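Local coordinates for 3-oxoacyl-(Acyl-carrier protein) synthase (Burkholderia xenovorans, PDB 4EFI), which probably catalyses the condensing step of fatty acid synthesis, extending an acyl group with malonyl-acyl carrier protein to give a 3-oxoacyl-acyl carrier protein, at residues S170-D175 / Y298-C303; H270-F275 / F328-G333. All blocks are in the same frame, centred on the assembly; numbering follows the deposited sequence.

Contact 1. Residues S170-D175 / Y298-C303; sequences SLLFGD and YGNTSC
Asn-300 meets Leu-172, Phe-173 and Gly-174 where two buried loops of the thiolase fold touch through a single parallel-type beta bridge between Phe-173 and Asn-300. Two backbone bonds make it. Asn-300 N donates almost straight (171°) to Leu-172 O at 2.9 Å, and Gly-174 N donates to Asn-300 O, also at 2.9 Å, from above the carbonyl plane. CA-H...O contacts extend the pairing on the 174 side: Gly-174 CA lies 3.5 Å from Tyr-298 O, an approach made close by the missing side chain, and Thr-301 CA faces Gly-174 O. Water 1 sits between Tyr-298 O and Asp-175 O.

Side-chain packing centres on the Asn-300 amide, which runs alongside the Phe-173 ring and points the same way, with planes 53° apart; ring atom CE1 is 3.6 Å from Asn-300 CG. Leu-172 CD1 touches Asn-300 CB at 3.9 Å, while its CD2 lies over one face of the Phe-173 ring, toward the rim.

Polar bonds fix the amide's rotation. With CG anti to the backbone N (chi1 173°), OD1 turns back to accept from Ser-302 N at 2.9 Å, an Asx turn, and ND2 donates to Ala-272 O. Asn-300 is probably the asparagine of the Cys-His-Asn triad, as in related synthases. The Asp-175 carboxylate bonds to Ser-159 OG; Thr-301 CG2 instead lies against the backbone, 3.6 Å from Gly-174 O.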
loop_
_atom_site.group_PDB
_atom_site.type_symbol
_atom_site.label_atom_id
_atom_site.label_comp_id
_atom_site.label_asym_id
_atom_site.label_seq_id
_atom_site.Cartn_x
_atom_site.Cartn_y
_atom_site.Cartn_z
ATOM N N SER A 170 5.694 17.199 2.317
ATOM C CA SER A 170 4.414 17.899 2.173
ATOM C C SER A 170 3.802 17.739 0.799
ATOM O O SER A 170 2.583 17.611 0.663
ATOM C CB SER A 170 4.581 19.389 2.457
ATOM O OG SER A 170 4.685 19.625 3.841
ATOM N N LEU A 171 4.625 17.763 -0.241
ATOM C CA LEU A 171 4.119 17.685 -1.601
ATOM C C LEU A 171 3.876 16.252 -2.070
ATOM O O LEU A 171 3.248 16.032 -3.106
ATOM C CB LEU A 171 5.137 18.342 -2.545
ATOM C CG LEU A 171 5.297 19.863 -2.499
ATOM C CD1 LEU A 171 6.486 20.278 -3.342
ATOM C CD2 LEU A 171 4.061 20.575 -3.000
ATOM N N LEU A 172 4.374 15.277 -1.325
ATOM C CA LEU A 172 4.417 13.902 -1.780
ATOM C C LEU A 172 3.217 13.036 -1.419
ATOM O O LEU A 172 2.715 12.284 -2.239
ATOM C CB LEU A 172 5.681 13.246 -1.223
ATOM C CG LEU A 172 5.884 11.783 -1.604
ATOM C CD1 LEU A 172 5.969 11.584 -3.090
ATOM C CD2 LEU A 172 7.152 11.276 -0.927
ATOM N N PHE A 173 2.760 13.138 -0.181
ATOM C CA PHE A 173 1.821 12.152 0.355
ATOM C C PHE A 173 0.354 12.533 0.228
ATOM O O PHE A 173 -0.048 13.687 0.468
ATOM C CB PHE A 173 2.142 11.844 1.822
ATOM C CG PHE A 173 3.441 11.113 2.006
ATOM C CD1 PHE A 173 3.542 9.769 1.689
ATOM C CD2 PHE A 173 4.569 11.768 2.471
ATOM C CE1 PHE A 173 4.763 9.088 1.858
ATOM C CE2 PHE A 173 5.771 11.100 2.629
ATOM C CZ PHE A 173 5.865 9.777 2.319
ATOM N N GLY A 174 -0.442 11.529 -0.108
ATOM C CA GLY A 174 -1.888 11.613 -0.095
ATOM C C GLY A 174 -2.446 10.491 0.765
ATOM O O GLY A 174 -1.695 9.621 1.228
ATOM N N ASP A 175 -3.762 10.495 0.946
ATOM C CA ASP A 175 -4.439 9.551 1.825
ATOM C C ASP A 175 -5.396 8.643 1.054
ATOM O O ASP A 175 -6.050 9.078 0.109
ATOM C CB ASP A 175 -5.226 10.308 2.895
ATOM C CG ASP A 175 -4.340 11.149 3.789
ATOM O OD1 ASP A 175 -3.134 10.856 3.888
ATOM O OD2 ASP A 175 -4.857 12.100 4.403
ATOM N N TYR A 298 -3.252 11.102 -6.927
ATOM C CA TYR A 298 -3.426 10.660 -5.549
ATOM C C TYR A 298 -2.207 10.856 -4.658
ATOM O O TYR A 298 -2.304 10.666 -3.443
ATOM C CB TYR A 298 -3.886 9.195 -5.473
ATOM C CG TYR A 298 -5.176 9.000 -6.208
ATOM C CD1 TYR A 298 -6.374 9.478 -5.688
ATOM C CD2 TYR A 298 -5.193 8.406 -7.476
ATOM C CE1 TYR A 298 -7.563 9.344 -6.401
ATOM C CE2 TYR A 298 -6.364 8.280 -8.185
ATOM C CZ TYR A 298 -7.536 8.750 -7.647
ATOM O OH TYR A 298 -8.728 8.625 -8.351
ATOM N N GLY A 299 -1.073 11.259 -5.230
ATOM C CA GLY A 299 0.171 11.263 -4.484
ATOM C C GLY A 299 0.560 9.860 -4.068
ATOM O O GLY A 299 -0.009 8.866 -4.521
ATOM N N ASN A 300 1.554 9.785 -3.194
ATOM C CA ASN A 300 2.010 8.539 -2.587
ATOM C C ASN A 300 1.078 8.244 -1.417
ATOM O O ASN A 300 1.025 9.026 -0.474
ATOM C CB ASN A 300 3.454 8.769 -2.131
ATOM C CG ASN A 300 4.051 7.643 -1.331
ATOM O OD1 ASN A 300 3.361 6.850 -0.686
ATOM N ND2 ASN A 300 5.383 7.600 -1.331
ATOM N N THR A 301 0.336 7.136 -1.485
ATOM C CA THR A 301 -0.649 6.789 -0.455
ATOM C C THR A 301 -0.178 5.637 0.411
ATOM O O THR A 301 -0.976 4.918 1.008
ATOM C CB THR A 301 -2.024 6.461 -1.058
ATOM O OG1 THR A 301 -1.913 5.381 -1.998
ATOM C CG2 THR A 301 -2.619 7.706 -1.732
ATOM N N SER A 302 1.137 5.505 0.526
ATOM C CA SER A 302 1.715 4.567 1.500
ATOM C C SER A 302 1.140 3.173 1.293
ATOM O O SER A 302 1.208 2.629 0.196
ATOM C CB SER A 302 1.395 5.057 2.911
ATOM O OG SER A 302 2.032 4.234 3.894
ATOM N N CYS A 303 0.804 2.416 2.323
ATOM C CA CYS A 303 0.388 1.027 2.120
ATOM C C CYS A 303 -0.810 0.845 1.180
ATOM O O CYS A 303 -0.993 -0.236 0.638
ATOM C CB CYS A 303 0.078 0.322 3.449
ATOM S SG CYS A 303 -1.203 1.112 4.419
HETATM O O HOH W 1 -4.828 10.724 -2.303
#

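Contact 2. Residues H270-F275 / F328-G333; sequences HQANLF and FGFGVG
His-270 turns the edge of its imidazole toward the face of the Phe-330 ring, a T-shaped pair with centroids 5.4 Å apart and planes at 74°. The histidine also reaches that ring by its CB, which sits over the same phenyl group toward the rim, 4.0 Å from Phe-330 CE1. Phe-330 CG is placed between its own backbone N and carbonyl carbon (chi1 41°), and this brings the far end of the ring in against 270-272: CZ lies 3.6 Å from His-270 O, and CE2 lies 3.9 Å from Ala-272 CB. The pair sits at the ends of two parallel neighbours of the five-stranded sheet, 266-269 and 323-331; His-270 follows the edge strand directly, and its N still donates to Phe-328 O at 2.9 Å (164°). In the thiolase-type condensing enzymes this loop carries the triad histidine, which His-270 probably is, since its side chain touches Cys-128 and Asn-300. Val-246 and Leu-280, from helices 235-257 and 274-283, also pack on Phe-330. The imidazole's ND1 is hydrogen-bonded to Ser-305 OG, while its CD2 approaches Phe-330 O obliquely at 3.5 Å.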
loop_
_atom_site.group_PDB
_atom_site.type_symbol
_atom_site.label_atom_id
_atom_site.label_comp_id
_atom_site.label_asym_id
_atom_site.label_seq_id
_atom_site.Cartn_x
_atom_site.Cartn_y
_atom_site.Cartn_z
ATOM N N HIS A 270 4.582 0.073 -5.594
ATOM C CA HIS A 270 4.294 1.126 -4.653
ATOM C C HIS A 270 4.665 2.439 -5.294
ATOM O O HIS A 270 5.753 2.570 -5.883
ATOM C CB HIS A 270 5.085 0.919 -3.375
ATOM C CG HIS A 270 5.161 2.146 -2.513
ATOM N ND1 HIS A 270 4.066 2.791 -2.084
ATOM C CD2 HIS A 270 6.252 2.851 -2.023
ATOM C CE1 HIS A 270 4.434 3.849 -1.349
ATOM N NE2 HIS A 270 5.771 3.884 -1.312
ATOM N N GLN A 271 3.775 3.424 -5.200
ATOM C CA GLN A 271 3.920 4.686 -5.913
ATOM C C GLN A 271 4.788 5.658 -5.117
ATOM O O GLN A 271 4.310 6.651 -4.576
ATOM C CB GLN A 271 2.543 5.270 -6.212
ATOM C CG GLN A 271 1.675 4.325 -7.060
ATOM C CD GLN A 271 2.059 4.358 -8.520
ATOM O OE1 GLN A 271 1.790 5.335 -9.222
ATOM N NE2 GLN A 271 2.684 3.276 -8.994
ATOM N N ALA A 272 6.073 5.350 -5.020
ATOM C CA ALA A 272 6.962 6.081 -4.132
ATOM C C ALA A 272 7.159 7.523 -4.589
ATOM O O ALA A 272 7.049 8.461 -3.790
ATOM C CB ALA A 272 8.312 5.367 -4.035
ATOM N N ASN A 273 7.509 7.674 -5.861
ATOM C CA ASN A 273 7.599 8.938 -6.582
ATOM C C ASN A 273 7.944 8.583 -8.027
ATOM O O ASN A 273 8.518 7.521 -8.302
ATOM C CB ASN A 273 8.607 9.914 -5.965
ATOM C CG ASN A 273 10.041 9.450 -6.092
ATOM O OD1 ASN A 273 10.651 9.579 -7.148
ATOM N ND2 ASN A 273 10.604 8.975 -4.998
ATOM N N LEU A 274 7.600 9.455 -8.963
ATOM C CA LEU A 274 7.697 9.091 -10.369
ATOM C C LEU A 274 9.142 8.880 -10.818
ATOM O O LEU A 274 9.425 7.971 -11.573
ATOM C CB LEU A 274 6.992 10.145 -11.239
ATOM C CG LEU A 274 6.928 9.795 -12.728
ATOM C CD1 LEU A 274 6.226 8.478 -12.993
ATOM C CD2 LEU A 274 6.217 10.919 -13.476
ATOM N N PHE A 275 10.048 9.711 -10.327
ATOM C CA PHE A 275 11.479 9.598 -10.641
ATOM C C PHE A 275 11.973 8.186 -10.301
ATOM O O PHE A 275 12.600 7.513 -11.135
ATOM C CB PHE A 275 12.252 10.673 -9.850
ATOM C CG PHE A 275 13.738 10.697 -10.103
ATOM C CD1 PHE A 275 14.256 11.335 -11.218
ATOM C CD2 PHE A 275 14.618 10.126 -9.193
ATOM C CE1 PHE A 275 15.623 11.377 -11.439
ATOM C CE2 PHE A 275 15.986 10.168 -9.408
ATOM C CZ PHE A 275 16.485 10.796 -10.527
ATOM N N PHE A 328 4.905 -5.048 -6.265
ATOM C CA PHE A 328 6.185 -4.817 -5.588
ATOM C C PHE A 328 6.066 -3.645 -4.649
ATOM O O PHE A 328 5.862 -2.524 -5.090
ATOM C CB PHE A 328 7.284 -4.565 -6.631
ATOM C CG PHE A 328 7.372 -5.646 -7.659
ATOM C CD1 PHE A 328 8.005 -6.845 -7.363
ATOM C CD2 PHE A 328 6.736 -5.511 -8.876
ATOM C CE1 PHE A 328 8.039 -7.874 -8.283
ATOM C CE2 PHE A 328 6.766 -6.543 -9.806
ATOM C CZ PHE A 328 7.430 -7.717 -9.507
ATOM N N GLY A 329 6.192 -3.928 -3.357
ATOM C CA GLY A 329 6.130 -2.910 -2.328
ATOM C C GLY A 329 7.459 -2.827 -1.610
ATOM O O GLY A 329 8.135 -3.833 -1.419
ATOM N N PHE A 330 7.850 -1.614 -1.248
ATOM C CA PHE A 330 9.121 -1.383 -0.582
ATOM C C PHE A 330 9.026 -0.113 0.250
ATOM O O PHE A 330 8.247 0.780 -0.065
ATOM C CB PHE A 330 10.213 -1.227 -1.639
ATOM C CG PHE A 330 9.778 -0.411 -2.818
ATOM C CD1 PHE A 330 9.026 -0.981 -3.829
ATOM C CD2 PHE A 330 10.095 0.932 -2.899
ATOM C CE1 PHE A 330 8.611 -0.229 -4.908
ATOM C CE2 PHE A 330 9.681 1.689 -3.978
ATOM C CZ PHE A 330 8.939 1.107 -4.983
ATOM N N GLY A 331 9.841 -0.015 1.292
ATOM C CA GLY A 331 9.856 1.172 2.125
ATOM C C GLY A 331 10.191 0.871 3.571
ATOM O O GLY A 331 11.211 0.257 3.859
ATOM N N VAL A 332 9.401 1.566 4.373
ATOM C CA VAL A 332 9.587 1.616 5.821
ATOM C C VAL A 332 10.014 0.264 6.393
ATOM O O VAL A 332 9.386 -0.747 6.116
ATOM C CB VAL A 332 8.281 2.064 6.536
ATOM C CG1 VAL A 332 8.460 2.065 8.033
ATOM C CG2 VAL A 332 7.866 3.439 6.120
ATOM N N GLY A 333 11.059 0.258 7.212
ATOM C CA GLY A 333 11.453 -0.938 7.934
ATOM C C GLY A 333 12.950 -1.022 8.174
ATOM O O GLY A 333 13.392 -0.987 9.314
#

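Both contacts are buried, with centres 11 Å apart, and the chain passes through them in turn, 170-175, 270-275, 298-303, 328-333. Contact 1 joins loop to loop, one from each of the two family regions, mainly by backbone pairing and one amide; contact 2 lies wholly in the C-terminal region, at the end of neighbouring sheet strands, and relies on aromatic packing with a single backbone bond. They meet where 270-272 touches Asn-300 and Leu-172: Asn-300 OD1 lies 3.3 Å from His-270 CE1, and Leu-172 CD1 packs 3.4 Å from Ala-272 O. The probable triad asparagine belongs to contact 1 and the probable triad histidine to contact 2, and the two side chains touch.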